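PDB 4FRX: anaerobically-induced outer membrane porin OprE, which probably acts as a porin, a beta-barrel channel that lets small solutes pass across the outer membrane of Pseudomonas aeruginosa. Local coordinates for residues Q223-L228 with T322-T327; G107-A112 with E118-T123. One frame throughout, in Å; residues are numbered along the deposited sequence.

Interaction 1 (Q223-L228 with T322-T327); sequences QHFLGL and TAYLIT. With C8E ((hydroxyethyloxy)tri(ethyloxy)octane), chain F.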
loop_
_atom_site.group_PDB
_atom_site.type_symbol
_atom_site.label_atom_id
_atom_site.label_comp_id
_atom_site.label_asym_id
_atom_site.label_seq_id
_atom_site.Cartn_x
_atom_site.Cartn_y
_atom_site.Cartn_z
ATOM N N GLN A 223 4.777 -15.780 -4.160
ATOM C CA GLN A 223 3.721 -15.567 -3.204
ATOM C C GLN A 223 2.388 -15.815 -3.861
ATOM O O GLN A 223 2.125 -15.273 -4.928
ATOM C CB GLN A 223 3.800 -14.140 -2.695
ATOM C CG GLN A 223 2.693 -13.740 -1.746
ATOM C CD GLN A 223 2.983 -12.393 -1.143
ATOM O OE1 GLN A 223 2.616 -11.355 -1.694
ATOM N NE2 GLN A 223 3.678 -12.398 -0.024
ATOM N N HIS A 224 1.583 -16.678 -3.248
ATOM C CA HIS A 224 0.206 -16.907 -3.673
ATOM C C HIS A 224 -0.754 -16.329 -2.643
ATOM O O HIS A 224 -0.483 -16.376 -1.446
ATOM C CB HIS A 224 -0.068 -18.398 -3.806
ATOM C CG HIS A 224 0.806 -19.083 -4.801
ATOM N ND1 HIS A 224 0.420 -19.290 -6.106
ATOM C CD2 HIS A 224 2.044 -19.623 -4.685
ATOM C CE1 HIS A 224 1.385 -19.919 -6.755
ATOM N NE2 HIS A 224 2.380 -20.136 -5.916
ATOM N N PHE A 225 -1.875 -15.788 -3.119
ATOM C CA PHE A 225 -2.887 -15.194 -2.264
ATOM C C PHE A 225 -4.262 -15.700 -2.690
ATOM O O PHE A 225 -4.565 -15.730 -3.876
ATOM C CB PHE A 225 -2.869 -13.677 -2.443
ATOM C CG PHE A 225 -4.064 -12.971 -1.862
ATOM C CD1 PHE A 225 -4.131 -12.698 -0.508
ATOM C CD2 PHE A 225 -5.114 -12.544 -2.680
ATOM C CE1 PHE A 225 -5.224 -12.020 0.033
ATOM C CE2 PHE A 225 -6.210 -11.883 -2.148
ATOM C CZ PHE A 225 -6.264 -11.607 -0.786
ATOM N N LEU A 226 -5.087 -16.077 -1.722
ATOM C CA LEU A 226 -6.514 -16.302 -1.936
ATOM C C LEU A 226 -7.275 -15.327 -1.047
ATOM O O LEU A 226 -6.823 -15.013 0.059
ATOM C CB LEU A 226 -6.904 -17.745 -1.586
ATOM C CG LEU A 226 -6.327 -18.823 -2.506
ATOM C CD1 LEU A 226 -6.469 -20.211 -1.866
ATOM C CD2 LEU A 226 -6.973 -18.780 -3.886
ATOM N N GLY A 227 -8.420 -14.843 -1.528
ATOM C CA GLY A 227 -9.211 -13.889 -0.778
ATOM C C GLY A 227 -10.708 -14.104 -0.971
ATOM O O GLY A 227 -11.153 -14.633 -1.982
ATOM N N LEU A 228 -11.492 -13.669 0.003
ATOM C CA LEU A 228 -12.936 -13.722 -0.129
ATOM C C LEU A 228 -13.471 -12.491 0.553
ATOM O O LEU A 228 -12.998 -12.125 1.620
ATOM C CB LEU A 228 -13.473 -15.000 0.529
ATOM C CG LEU A 228 -14.967 -15.236 0.775
ATOM C CD1 LEU A 228 -15.225 -16.732 0.804
ATOM C CD2 LEU A 228 -15.456 -14.608 2.073
ATOM N N THR A 322 3.612 -0.927 1.381
ATOM C CA THR A 322 2.298 -1.365 1.856
ATOM C C THR A 322 2.166 -2.876 1.734
ATOM O O THR A 322 2.398 -3.432 0.665
ATOM C CB THR A 322 1.170 -0.685 1.064
ATOM O OG1 THR A 322 1.172 0.721 1.349
ATOM C CG2 THR A 322 -0.196 -1.274 1.448
ATOM N N ALA A 323 1.833 -3.538 2.838
ATOM C CA ALA A 323 1.512 -4.968 2.800
ATOM C C ALA A 323 -0.009 -5.101 2.771
ATOM O O ALA A 323 -0.718 -4.347 3.455
ATOM C CB ALA A 323 2.089 -5.697 4.012
ATOM N N TYR A 324 -0.518 -6.046 1.989
ATOM C CA TYR A 324 -1.971 -6.248 1.939
ATOM C C TYR A 324 -2.441 -7.140 3.097
ATOM O O TYR A 324 -3.027 -8.211 2.902
ATOM C CB TYR A 324 -2.427 -6.791 0.574
ATOM C CG TYR A 324 -3.933 -6.754 0.417
ATOM C CD1 TYR A 324 -4.625 -5.540 0.469
ATOM C CD2 TYR A 324 -4.675 -7.929 0.259
ATOM C CE1 TYR A 324 -6.005 -5.492 0.350
ATOM C CE2 TYR A 324 -6.067 -7.887 0.128
ATOM C CZ TYR A 324 -6.720 -6.667 0.177
ATOM O OH TYR A 324 -8.097 -6.613 0.049
ATOM N N LEU A 325 -2.162 -6.674 4.309
ATOM C CA LEU A 325 -2.547 -7.347 5.540
ATOM C C LEU A 325 -3.558 -6.470 6.272
ATOM O O LEU A 325 -3.458 -5.232 6.242
ATOM C CB LEU A 325 -1.305 -7.553 6.437
ATOM C CG LEU A 325 -0.150 -8.416 5.898
ATOM C CD1 LEU A 325 1.062 -8.419 6.847
ATOM C CD2 LEU A 325 -0.601 -9.858 5.599
ATOM N N ILE A 326 -4.498 -7.102 6.975
ATOM C CA ILE A 326 -5.459 -6.364 7.797
ATOM C C ILE A 326 -4.818 -5.588 8.936
ATOM O O ILE A 326 -5.475 -4.756 9.589
ATOM C CB ILE A 326 -6.605 -7.265 8.342
ATOM C CG1 ILE A 326 -6.066 -8.386 9.233
ATOM C CG2 ILE A 326 -7.443 -7.816 7.186
ATOM C CD1 ILE A 326 -7.176 -9.172 9.962
ATOM N N THR A 327 -3.530 -5.845 9.143
ATOM C CA THR A 327 -2.749 -5.215 10.197
ATOM C C THR A 327 -1.807 -4.120 9.674
ATOM O O THR A 327 -0.999 -3.591 10.428
ATOM C CB THR A 327 -1.910 -6.258 10.954
ATOM O OG1 THR A 327 -1.017 -6.914 10.036
ATOM C CG2 THR A 327 -2.812 -7.297 11.628
HETATM C C3 C8E F . -11.066 -19.044 -4.134
HETATM C C4 C8E F . -11.692 -18.835 -2.753
HETATM C C5 C8E F . -10.773 -18.055 -1.817
HETATM C C6 C8E F . -10.663 -18.675 -0.429
HETATM C C7 C8E F . -10.997 -17.687 0.685
HETATM C C8 C8E F . -9.757 -17.073 1.334
HETATM O O9 C8E F . -9.463 -17.715 2.561
HETATM O O18 C8E F . -6.455 -25.589 5.260
HETATM C C19 C8E F . -6.095 -26.625 6.140
HETATM C C20 C8E F . -5.515 -25.876 7.312
HETATM O O21 C8E F . -6.295 -26.188 8.433
#
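Tyr324 belongs to a loop folded into the lumen of the porin barrel, and its ring meets Phe225 on the wall strand 221-234. The loop joins strands 295-305 and 340-349, and inward-folded loops of this kind narrow the channel in the OprD family. The two rings form an offset edge-to-face pair: an edge of the tyrosine is turned toward the face of the phenylalanine, with centroids 5.8 Å apart and planes at 74°. The closest approach runs from Phe225 CZ to Tyr324 CE2, 3.8 Å, with CZ lying in the plane of the tyrosine ring. A second touch, 4.1 Å, links Phe225 CE1 to Tyr324 CD2.

Each side chain reaches across with CG opposite its own backbone N (chi1 167° in Phe225, -169° in Tyr324), which carries the rings over a gap where the CA atoms stay 9.9 Å apart. Tyr324 is the centre of an inverse gamma turn, closed by a weak bond from Leu325 N to Ala323 O, and at this bend its side chain points to the wall. Beside Phe225, Gly227 has no side chain, and its CA comes within 3.7 Å of Phe225 CZ. Pro129, from another loop, touches both aromatic residues, and Arg244 of strand 237-250 makes a cation-pi contact with Tyr324.

The strand's other side probably faces the membrane: there Leu228 CB lies 3.7 Å from C7 of the detergent C8E, and Leu226 CB 3.9 Å from its C5. The loop is also held by hydrogen bonds from Ile326 O to Gln343 and Thr327 OG1 to Gln302. The ring pair itself rests on weak edge-to-face electrostatics and dispersion, and the Arg244 cation may polarise the tyrosine, making its edge hydrogens more positive.

Interaction 2 (G107-A112 with E118-T123); sequences GLTAKA and EFRYGT. With C8E ((hydroxyethyloxy)tri(ethyloxy)octane), chain G.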
loop_
_atom_site.group_PDB
_atom_site.type_symbol
_atom_site.label_atom_id
_atom_site.label_comp_id
_atom_site.label_asym_id
_atom_site.label_seq_id
_atom_site.Cartn_x
_atom_site.Cartn_y
_atom_site.Cartn_z
ATOM N N GLY A 107 6.016 11.003 -14.596
ATOM C CA GLY A 107 5.908 9.602 -14.941
ATOM C C GLY A 107 4.951 9.411 -16.105
ATOM O O GLY A 107 3.761 9.668 -15.972
ATOM N N LEU A 108 5.477 8.954 -17.240
ATOM C CA LEU A 108 4.675 8.772 -18.446
ATOM C C LEU A 108 4.295 7.315 -18.619
ATOM O O LEU A 108 5.081 6.425 -18.314
ATOM C CB LEU A 108 5.461 9.208 -19.675
ATOM C CG LEU A 108 5.845 10.682 -19.768
ATOM C CD1 LEU A 108 6.404 10.972 -21.152
ATOM C CD2 LEU A 108 4.649 11.556 -19.491
ATOM N N THR A 109 3.093 7.080 -19.123
ATOM C CA THR A 109 2.631 5.726 -19.384
ATOM C C THR A 109 2.033 5.645 -20.788
ATOM O O THR A 109 1.039 6.319 -21.086
ATOM C CB THR A 109 1.547 5.328 -18.370
ATOM O OG1 THR A 109 2.021 5.603 -17.049
ATOM C CG2 THR A 109 1.209 3.834 -18.489
ATOM N N ALA A 110 2.642 4.841 -21.655
ATOM C CA ALA A 110 2.042 4.549 -22.955
ATOM C C ALA A 110 0.947 3.504 -22.748
ATOM O O ALA A 110 1.086 2.620 -21.904
ATOM C CB ALA A 110 3.092 4.023 -23.914
ATOM N N LYS A 111 -0.137 3.596 -23.507
ATOM C CA LYS A 111 -1.219 2.623 -23.359
ATOM C C LYS A 111 -1.858 2.211 -24.678
ATOM O O LYS A 111 -1.909 2.982 -25.639
ATOM C CB LYS A 111 -2.284 3.127 -22.383
ATOM C CG LYS A 111 -3.112 4.271 -22.907
ATOM C CD LYS A 111 -3.863 4.968 -21.776
ATOM C CE LYS A 111 -4.602 6.200 -22.282
ATOM N NZ LYS A 111 -5.518 6.774 -21.244
ATOM N N ALA A 112 -2.334 0.976 -24.716
ATOM C CA ALA A 112 -3.073 0.481 -25.862
ATOM C C ALA A 112 -4.291 -0.243 -25.337
ATOM O O ALA A 112 -4.258 -0.799 -24.240
ATOM C CB ALA A 112 -2.210 -0.452 -26.694
ATOM N N GLU A 118 -6.692 -3.511 -21.569
ATOM C CA GLU A 118 -5.743 -2.408 -21.704
ATOM C C GLU A 118 -4.323 -2.830 -21.337
ATOM O O GLU A 118 -4.117 -3.522 -20.341
ATOM C CB GLU A 118 -6.200 -1.220 -20.849
ATOM C CG GLU A 118 -5.348 0.031 -21.000
ATOM C CD GLU A 118 -5.801 1.137 -20.059
ATOM O OE1 GLU A 118 -6.809 0.934 -19.353
ATOM O OE2 GLU A 118 -5.143 2.196 -20.006
ATOM N N PHE A 119 -3.363 -2.429 -22.167
ATOM C CA PHE A 119 -1.941 -2.622 -21.899
ATOM C C PHE A 119 -1.329 -1.288 -21.512
ATOM O O PHE A 119 -1.588 -0.283 -22.160
ATOM C CB PHE A 119 -1.224 -3.148 -23.141
ATOM C CG PHE A 119 0.267 -3.304 -22.965
ATOM C CD1 PHE A 119 0.781 -4.133 -21.977
ATOM C CD2 PHE A 119 1.153 -2.611 -23.779
ATOM C CE1 PHE A 119 2.157 -4.279 -21.809
ATOM C CE2 PHE A 119 2.525 -2.749 -23.616
ATOM C CZ PHE A 119 3.028 -3.585 -22.628
ATOM N N ARG A 120 -0.536 -1.271 -20.449
ATOM C CA ARG A 120 0.088 -0.035 -19.988
ATOM C C ARG A 120 1.571 -0.257 -19.840
ATOM O O ARG A 120 1.998 -1.259 -19.274
ATOM C CB ARG A 120 -0.496 0.416 -18.646
ATOM C CG ARG A 120 -1.883 0.960 -18.755
ATOM C CD ARG A 120 -2.526 1.189 -17.403
ATOM N NE ARG A 120 -2.113 2.446 -16.790
ATOM C CZ ARG A 120 -2.524 3.635 -17.214
ATOM N NH1 ARG A 120 -3.338 3.712 -18.261
ATOM N NH2 ARG A 120 -2.117 4.744 -16.607
ATOM N N TYR A 121 2.353 0.692 -20.327
ATOM C CA TYR A 121 3.792 0.539 -20.371
ATOM C C TYR A 121 4.487 1.828 -19.904
ATOM O O TYR A 121 4.384 2.852 -20.551
ATOM C CB TYR A 121 4.187 0.203 -21.812
ATOM C CG TYR A 121 5.614 -0.222 -22.007
ATOM C CD1 TYR A 121 6.028 -1.501 -21.669
ATOM C CD2 TYR A 121 6.544 0.644 -22.563
ATOM C CE1 TYR A 121 7.332 -1.905 -21.866
ATOM C CE2 TYR A 121 7.856 0.252 -22.762
ATOM C CZ TYR A 121 8.245 -1.025 -22.412
ATOM O OH TYR A 121 9.549 -1.425 -22.608
ATOM N N GLY A 122 5.201 1.761 -18.788
ATOM C CA GLY A 122 5.755 2.944 -18.165
ATOM C C GLY A 122 5.372 3.017 -16.697
ATOM O O GLY A 122 5.517 2.050 -15.947
ATOM N N THR A 123 4.876 4.168 -16.280
ATOM C CA THR A 123 4.539 4.372 -14.883
ATOM C C THR A 123 3.246 3.653 -14.489
ATOM O O THR A 123 2.225 3.780 -15.162
ATOM C CB THR A 123 4.462 5.870 -14.561
ATOM O OG1 THR A 123 5.679 6.494 -14.991
ATOM C CG2 THR A 123 4.277 6.092 -13.057
HETATM C C1 C8E G . -4.951 11.602 -32.396
HETATM C C2 C8E G . -3.451 11.768 -32.602
HETATM C C3 C8E G . -2.681 11.540 -31.306
HETATM C C4 C8E G . -1.304 10.958 -31.598
HETATM C C6 C8E G . -0.256 8.742 -29.066
HETATM C C7 C8E G . -0.103 7.232 -28.952
HETATM C C8 C8E G . 0.667 6.819 -27.703
HETATM O O9 C8E G . 1.924 6.284 -28.062
HETATM C C10 C8E G . 2.654 5.884 -26.928
HETATM C C11 C8E G . 4.131 6.204 -27.115
HETATM O O12 C8E G . 4.303 7.592 -26.930
HETATM C C13 C8E G . 4.422 7.971 -25.572
HETATM C C14 C8E G . 5.532 7.189 -24.875
HETATM O O15 C8E G . 5.330 7.263 -23.480
HETATM C C16 C8E G . 6.454 6.846 -22.745
HETATM C C17 C8E G . 6.270 5.388 -22.343
HETATM O O18 C8E G . 7.429 4.943 -21.680
HETATM C C19 C8E G . 8.044 3.881 -22.372
HETATM O O HOH W 1 -6.736 4.620 -19.709
#
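Glu118 reaches across to Lys111 with an extended side chain, its OE2 3.5 Å from Lys111 CD. The same oxygen accepts a hydrogen bond from Arg120 NH1, part of a salt bridge, 2.9 Å away in the guanidinium plane but above that of the carboxylate, and a water links it to Lys111 NZ. Phe119 comes next, its backbone N and O both hydrogen-bonded to Ala112, while its ring leads away on the opposite face. Arg120 stands opposite Lys111 as a non-hydrogen-bonded antiparallel pair, the two side chains running side by side the same way. A bend at chi3 (81°) turns the guanidinium over Thr109: Thr109 CG2 sits 3.7 Å above one face of the Arg120 guanidinium plane, offset toward its rim. Both basic residues also form salt bridges with Asp63 of strand 59-71, so the like charges are probably balanced by the two acids.

These pairs belong to the antiparallel hairpin of strands 102-114 and 117-121 in the barrel wall. Charged groups line one face, and Ala110, Ala112, Phe119 and Tyr121 occupy the other, where C8E lies. Tyr121 exchanges two backbone bonds with Ala110, and its CD2 approaches C8E C19 to 3.6 Å. At Gly122 the chain changes direction, with phi 128° and psi -131°, where a CB would run into the preceding carbonyl oxygen. Its CA lies 3.5 Å from Leu108 O, which also accepts the N-H of Thr123. Thr123 O in turn receives Thr109 OG1 at 2.6 Å, in plane and on a lone pair, while Thr123 OG1 bonds to Glu144 on strand 142-150.

How the interactions relate
Interaction 2 comes first along the chain and closes before interaction 1 opens. Their centres are 26 Å apart and their nearest atoms about 16 Å, so they do not touch, yet both draw on the same curved barrel wall. Interaction 2 lies within that wall, zipping neighbouring strands 102-114 and 117-121 close together in sequence. Interaction 1 instead joins strand 221-234 to an inward-folded loop from nearly a hundred residues further on. One is thus a local contact that builds the barrel, the other a long-range one that sets a loop inside it, consistent with a porin whose lumen is narrowed from within. Bound detergent is consistent with a membrane-facing side at both places.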